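Local coordinates for protein DynE8 (Micromonospora chersina, PDB 4AMM) that probably loads acyl groups for enediyne polyketide assembly, being the acyltransferase domain of an iterative polyketide synthase, at residues V238-G241 / E242-V246; G249-P252 / E253-R256; G187-A191 / D192-A196. One frame throughout, in Å; residues are numbered along the deposited sequence.

Interaction 1 of 3, residues V238-G241 / E242-V246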
# COMPACT_ATOMS: atom_id res chain seq x y z
N VAL A 238 3.93 3.27 -16.01
CA VAL A 238 3.38 3.40 -14.66
C VAL A 238 3.34 4.90 -14.39
O VAL A 238 4.36 5.59 -14.41
CB VAL A 238 4.28 2.71 -13.63
CG1 VAL A 238 3.68 2.89 -12.19
CG2 VAL A 238 4.53 1.23 -13.95
N ASP A 239 2.15 5.44 -14.14
CA ASP A 239 1.98 6.89 -13.75
C ASP A 239 1.78 6.93 -12.28
O ASP A 239 0.66 6.71 -11.75
CB ASP A 239 0.79 7.49 -14.48
CG ASP A 239 0.57 8.93 -14.10
OD1 ASP A 239 1.43 9.56 -13.42
OD2 ASP A 239 -0.60 9.39 -14.42
N ASN A 240 2.86 7.12 -11.50
CA ASN A 240 2.74 7.00 -10.01
C ASN A 240 2.49 8.31 -9.34
O ASN A 240 2.17 8.35 -8.16
CB ASN A 240 4.03 6.47 -9.42
CG ASN A 240 4.08 5.00 -9.46
OD1 ASN A 240 3.01 4.31 -9.45
ND2 ASN A 240 5.30 4.45 -9.57
N GLY A 241 2.62 9.39 -10.09
CA GLY A 241 2.34 10.77 -9.57
C GLY A 241 3.18 11.80 -10.27
O GLY A 241 3.91 11.54 -11.25
N GLU A 242 3.12 13.03 -9.76
CA GLU A 242 3.82 14.17 -10.32
C GLU A 242 5.33 14.03 -10.28
O GLU A 242 6.00 14.76 -11.04
CB GLU A 242 3.38 15.52 -9.62
CG GLU A 242 1.83 15.77 -9.76
CD GLU A 242 1.34 16.11 -11.17
OE1 GLU A 242 2.04 16.88 -11.92
OE2 GLU A 242 0.19 15.66 -11.49
N ARG A 243 5.82 13.14 -9.42
CA ARG A 243 7.27 13.01 -9.21
C ARG A 243 7.79 11.69 -9.71
O ARG A 243 8.95 11.44 -9.52
CB ARG A 243 7.58 13.15 -7.69
CG ARG A 243 6.99 14.43 -7.03
CD ARG A 243 6.96 14.35 -5.55
NE ARG A 243 6.34 15.59 -5.09
CZ ARG A 243 6.98 16.71 -4.74
NH1 ARG A 243 8.32 16.74 -4.74
NH2 ARG A 243 6.29 17.79 -4.45
N HIS A 244 6.97 10.86 -10.34
CA HIS A 244 7.44 9.51 -10.65
C HIS A 244 6.63 8.93 -11.78
O HIS A 244 5.47 8.57 -11.54
CB HIS A 244 7.36 8.69 -9.38
CG HIS A 244 7.90 7.31 -9.45
ND1 HIS A 244 7.81 6.48 -8.35
CD2 HIS A 244 8.50 6.57 -10.42
CE1 HIS A 244 8.36 5.31 -8.63
NE2 HIS A 244 8.72 5.32 -9.89
N VAL A 245 7.23 8.78 -12.96
CA VAL A 245 6.53 8.10 -14.11
C VAL A 245 7.55 7.12 -14.65
O VAL A 245 8.77 7.45 -14.85
CB VAL A 245 6.15 9.09 -15.12
CG1 VAL A 245 5.49 8.35 -16.36
CG2 VAL A 245 5.08 10.04 -14.54
N VAL A 246 7.13 5.90 -14.92
CA VAL A 246 8.01 4.82 -15.43
C VAL A 246 7.64 4.65 -16.89
O VAL A 246 6.43 4.52 -17.22
CB VAL A 246 7.87 3.56 -14.67
CG1 VAL A 246 8.81 2.44 -15.19
CG2 VAL A 246 8.11 3.78 -13.17
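N240 and H244 lie alongside each other and point the same way, with the amide plane turned 70° from the imidazole plane. The N240 amide nitrogen ND2 sits over one face of the ring, 3.3 Å from H244 CE1 and displaced toward the rim. N240 CB also lies over the face, a CH-pi contact 4.2 Å from the H244 ring centroid. H244 reaches this place with CG anti to its backbone N (chi1 -175°). The other amide atom, N240 OD1, is hydrogen-bonded to H175, next to S176 in the GxSxG sequence of the probable nucleophile elbow.

V238 and V246 run side by side on the same face as H244, CB to CB 3.8 Å apart. Two backbone bonds fix this pair: V238 N to V246 O at 3.0 Å, and the straighter V246 N to V238 O at 2.8 Å, with an angle of 171° at the hydrogen. On the reverse face, V245 CG2 slants past D239 OD1 at 3.8 Å, while D239 OD2 forms a salt bridge with R334. At the turn, N240 N donates to H244 O. N240 and G241 both face H244, a classic beta bulge that overlaps the type I turn from G241 to H244 closing this antiparallel beta hairpin.

Interaction 2 of 3, residues G249-P252 / E253-R256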
# COMPACT_ATOMS: atom_id res chain seq x y z
N GLY A 249 9.98 -0.16 -22.79
CA GLY A 249 10.19 -0.50 -24.25
C GLY A 249 11.43 -1.38 -24.37
O GLY A 249 11.85 -1.93 -23.43
N THR A 250 11.77 -1.55 -25.65
CA THR A 250 12.97 -2.31 -25.92
C THR A 250 14.19 -1.53 -25.40
O THR A 250 14.16 -0.32 -25.15
CB THR A 250 13.15 -2.58 -27.42
OG1 THR A 250 13.39 -1.34 -28.06
CG2 THR A 250 11.95 -3.32 -28.03
N ARG A 251 15.36 -2.18 -25.36
CA ARG A 251 16.54 -1.48 -24.87
C ARG A 251 16.94 -0.29 -25.75
O ARG A 251 17.18 0.83 -25.24
CB ARG A 251 17.66 -2.52 -24.64
CG ARG A 251 17.35 -3.48 -23.48
CD ARG A 251 18.06 -3.18 -22.13
NE ARG A 251 17.58 -4.18 -21.16
CZ ARG A 251 16.88 -3.91 -20.05
NH1 ARG A 251 16.61 -2.63 -19.68
NH2 ARG A 251 16.48 -4.95 -19.30
N PRO A 252 16.92 -0.40 -27.08
CA PRO A 252 17.10 0.81 -27.90
C PRO A 252 16.14 1.99 -27.63
O PRO A 252 16.51 3.17 -27.67
CB PRO A 252 17.01 0.31 -29.39
CG PRO A 252 17.45 -1.09 -29.22
CD PRO A 252 16.83 -1.61 -27.92
N GLU A 253 14.88 1.64 -27.37
CA GLU A 253 13.93 2.70 -27.09
C GLU A 253 14.21 3.40 -25.80
O GLU A 253 14.11 4.60 -25.72
CB GLU A 253 12.50 2.06 -27.07
CG GLU A 253 12.04 1.59 -28.49
CD GLU A 253 10.81 0.70 -28.55
OE1 GLU A 253 10.37 0.10 -27.54
OE2 GLU A 253 10.28 0.55 -29.69
N LEU A 254 14.49 2.59 -24.79
CA LEU A 254 14.86 3.14 -23.47
C LEU A 254 16.13 4.00 -23.54
O LEU A 254 16.20 5.06 -22.92
CB LEU A 254 14.97 2.06 -22.42
CG LEU A 254 13.64 1.30 -22.18
CD1 LEU A 254 13.97 0.27 -21.19
CD2 LEU A 254 12.58 2.24 -21.66
N ASP A 255 17.08 3.56 -24.38
CA ASP A 255 18.30 4.39 -24.54
C ASP A 255 18.01 5.76 -25.15
O ASP A 255 18.61 6.76 -24.73
CB ASP A 255 19.27 3.62 -25.45
CG ASP A 255 20.00 2.46 -24.74
OD1 ASP A 255 19.96 2.29 -23.49
OD2 ASP A 255 20.64 1.71 -25.52
N ARG A 256 17.02 5.87 -26.05
CA ARG A 256 16.59 7.16 -26.61
C ARG A 256 16.03 8.05 -25.50
O ARG A 256 16.27 9.27 -25.48
CB ARG A 256 15.59 7.02 -27.80
CG ARG A 256 16.17 6.17 -28.97
CD ARG A 256 15.07 5.84 -29.93
NE ARG A 256 15.56 4.93 -30.94
CZ ARG A 256 14.94 3.89 -31.41
NH1 ARG A 256 13.71 3.59 -30.99
NH2 ARG A 256 15.57 3.08 -32.28
O HOH W 1 18.25 0.76 -22.36
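T250 and E253 grip each other reciprocally at the start of helix 251-264, and this is the close-packed part of the contact. The T250 N-H donates to E253 OE1 at 2.9 Å, with an angle of 161° at the hydrogen, reaching the carboxylate from above its plane. In return E253 N approaches T250 OG1 at 3.4 Å, a weak capping bond. The threonine hydroxyl is placed for this by standing between its own backbone N and carbonyl carbon (chi1 67°), which brings OG1 to 3.3 Å from E253 CG. The glutamate, extended beyond CG, carries its carboxylate back across the threonine at a slant and lays OE1 3.3 Å from G249 CA. G249 has no side chain, and E253 OE1 comes this close to its CA. On the inner side L254 is buried: its CD2 packs against G249 N, and its own N-H donates almost straight to T250 O at 3.0 Å.

The opposite character appears at R251, P252, D255 and R256, all exposed. D255 N bonds to R251 O, and a water bridges that same oxygen to D255 OD1, donating to both. R256 extends from CG to NE beside P252 O, which lies over one face of its guanidinium with 3.8 Å between R256 NE and P252 O. The two arginine ends leave the first turn for outside carbonyls: R251 NH2 bonds to V273 O and R256 NH1 to T232 O. The exchange of side-chain and backbone bonds between T250, the N-cap, and E253 is a capping box, set where strand 244-250 passes directly into the helix.

Interaction 3 of 3, residues G187-A191 / D192-A196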
# COMPACT_ATOMS: atom_id res chain seq x y z
N GLY A 187 -15.18 -8.54 -3.19
CA GLY A 187 -16.16 -9.66 -3.44
C GLY A 187 -16.32 -10.10 -4.87
O GLY A 187 -17.22 -10.92 -5.17
N ALA A 188 -15.46 -9.67 -5.81
CA ALA A 188 -15.61 -10.09 -7.21
C ALA A 188 -15.13 -11.54 -7.48
O ALA A 188 -15.55 -12.20 -8.47
CB ALA A 188 -14.89 -9.08 -8.12
N LEU A 189 -14.19 -12.02 -6.66
CA LEU A 189 -13.61 -13.32 -6.77
C LEU A 189 -13.13 -13.81 -5.41
O LEU A 189 -12.54 -13.04 -4.63
CB LEU A 189 -12.39 -13.21 -7.72
CG LEU A 189 -11.96 -14.52 -8.33
CD1 LEU A 189 -13.07 -15.15 -9.22
CD2 LEU A 189 -10.72 -14.31 -9.18
N ASP A 190 -13.30 -15.09 -5.11
CA ASP A 190 -12.88 -15.60 -3.86
C ASP A 190 -11.38 -15.74 -3.72
O ASP A 190 -10.60 -15.66 -4.76
CB ASP A 190 -13.65 -16.89 -3.43
CG ASP A 190 -13.14 -18.17 -4.13
OD1 ASP A 190 -12.11 -18.16 -4.84
OD2 ASP A 190 -13.78 -19.25 -3.92
N ALA A 191 -10.89 -15.94 -2.52
CA ALA A 191 -9.45 -16.00 -2.30
C ALA A 191 -8.78 -17.12 -3.08
O ALA A 191 -7.67 -16.92 -3.58
CB ALA A 191 -9.12 -16.13 -0.78
N ASP A 192 -9.37 -18.32 -3.16
CA ASP A 192 -8.65 -19.42 -3.84
C ASP A 192 -8.53 -19.12 -5.33
O ASP A 192 -7.46 -19.36 -5.90
CB ASP A 192 -9.39 -20.75 -3.67
CG ASP A 192 -9.29 -21.31 -2.26
OD1 ASP A 192 -8.40 -20.96 -1.43
OD2 ASP A 192 -10.17 -22.18 -1.98
N ASP A 193 -9.61 -18.61 -5.94
CA ASP A 193 -9.59 -18.26 -7.38
C ASP A 193 -8.60 -17.12 -7.62
O ASP A 193 -7.90 -17.12 -8.65
CB ASP A 193 -10.97 -17.94 -7.91
CG ASP A 193 -11.87 -19.17 -7.95
OD1 ASP A 193 -11.38 -20.32 -7.88
OD2 ASP A 193 -13.07 -18.89 -8.16
N THR A 194 -8.52 -16.16 -6.71
CA THR A 194 -7.60 -15.02 -6.87
C THR A 194 -6.16 -15.48 -6.84
O THR A 194 -5.37 -15.01 -7.66
CB THR A 194 -7.91 -14.02 -5.79
OG1 THR A 194 -9.27 -13.56 -5.93
CG2 THR A 194 -7.02 -12.77 -5.93
N LEU A 195 -5.80 -16.34 -5.90
CA LEU A 195 -4.44 -16.87 -5.87
C LEU A 195 -4.18 -17.70 -7.10
O LEU A 195 -3.06 -17.56 -7.66
CB LEU A 195 -4.27 -17.67 -4.56
CG LEU A 195 -2.91 -18.26 -4.43
CD1 LEU A 195 -1.79 -17.20 -4.30
CD2 LEU A 195 -2.81 -19.23 -3.23
N ALA A 196 -5.11 -18.54 -7.57
CA ALA A 196 -4.91 -19.31 -8.74
C ALA A 196 -4.69 -18.39 -9.96
O ALA A 196 -3.80 -18.65 -10.79
CB ALA A 196 -6.09 -20.30 -8.92
O HOH W 2 -14.53 -17.04 -6.81
O HOH W 3 -13.39 -21.37 -5.57
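An aspartate N-cap opens helix 191-206, with D190 accepting the backbone N-H of D193. D190 OD1 lies 2.8 Å from D193 N, and the donor meets it nearly along the C-O axis with an angle of 167° at the hydrogen. This reach depends on D190 CG standing between its own backbone N and carbonyl carbon (chi1 79°), which folds the carboxylate over the first helical turn. The D190 carbonyl is gripped twice by T194: T194 N comes nearly end-on to D190 O at 2.9 Å, while T194 OG1 donates to D190 O at 2.7 Å from above the carbonyl plane.

The two carboxylates come close, with D190 OD1 and D193 OD2 3.5 Å apart. Water probably eases this like-charge approach: one molecule donates to D190 OD2 and D193 OD1, and another joins D190 N to D193 OD2. The helix N-terminus would also be expected to stabilise the negative charge. Buried L189 crosses D193 at about a right angle, CG to D193 CB 3.6 Å, and its CD2 lies 3.6 Å from T194 OG1.

L189 also packs on L296 and W298, and L189 O accepts from S184 OG of helix 178-185. A191, T194 and L195 rest against helix 144-165, so the cap joins the connection from helix 178-185 to the flank of helix 144-165.

In the fold
Interactions 1 and 2 both reach one mixed sheet and share strand 244-250: the hairpin turn lies at its start and the capped helix begins at its end, their centres about 18 Å apart. Interaction 3 precedes both in sequence and lies well apart, its nearest atoms about 20 Å from interaction 1 and about 26 Å from interaction 2. Interactions 2 and 3 both start helices, one straight after a strand and the other after a loop. Interaction 1 borders the probable nucleophile elbow, the GxSxG pattern around S176, through N240 bound to H175; the helix of interaction 3 follows helix 178-185, which starts at that elbow.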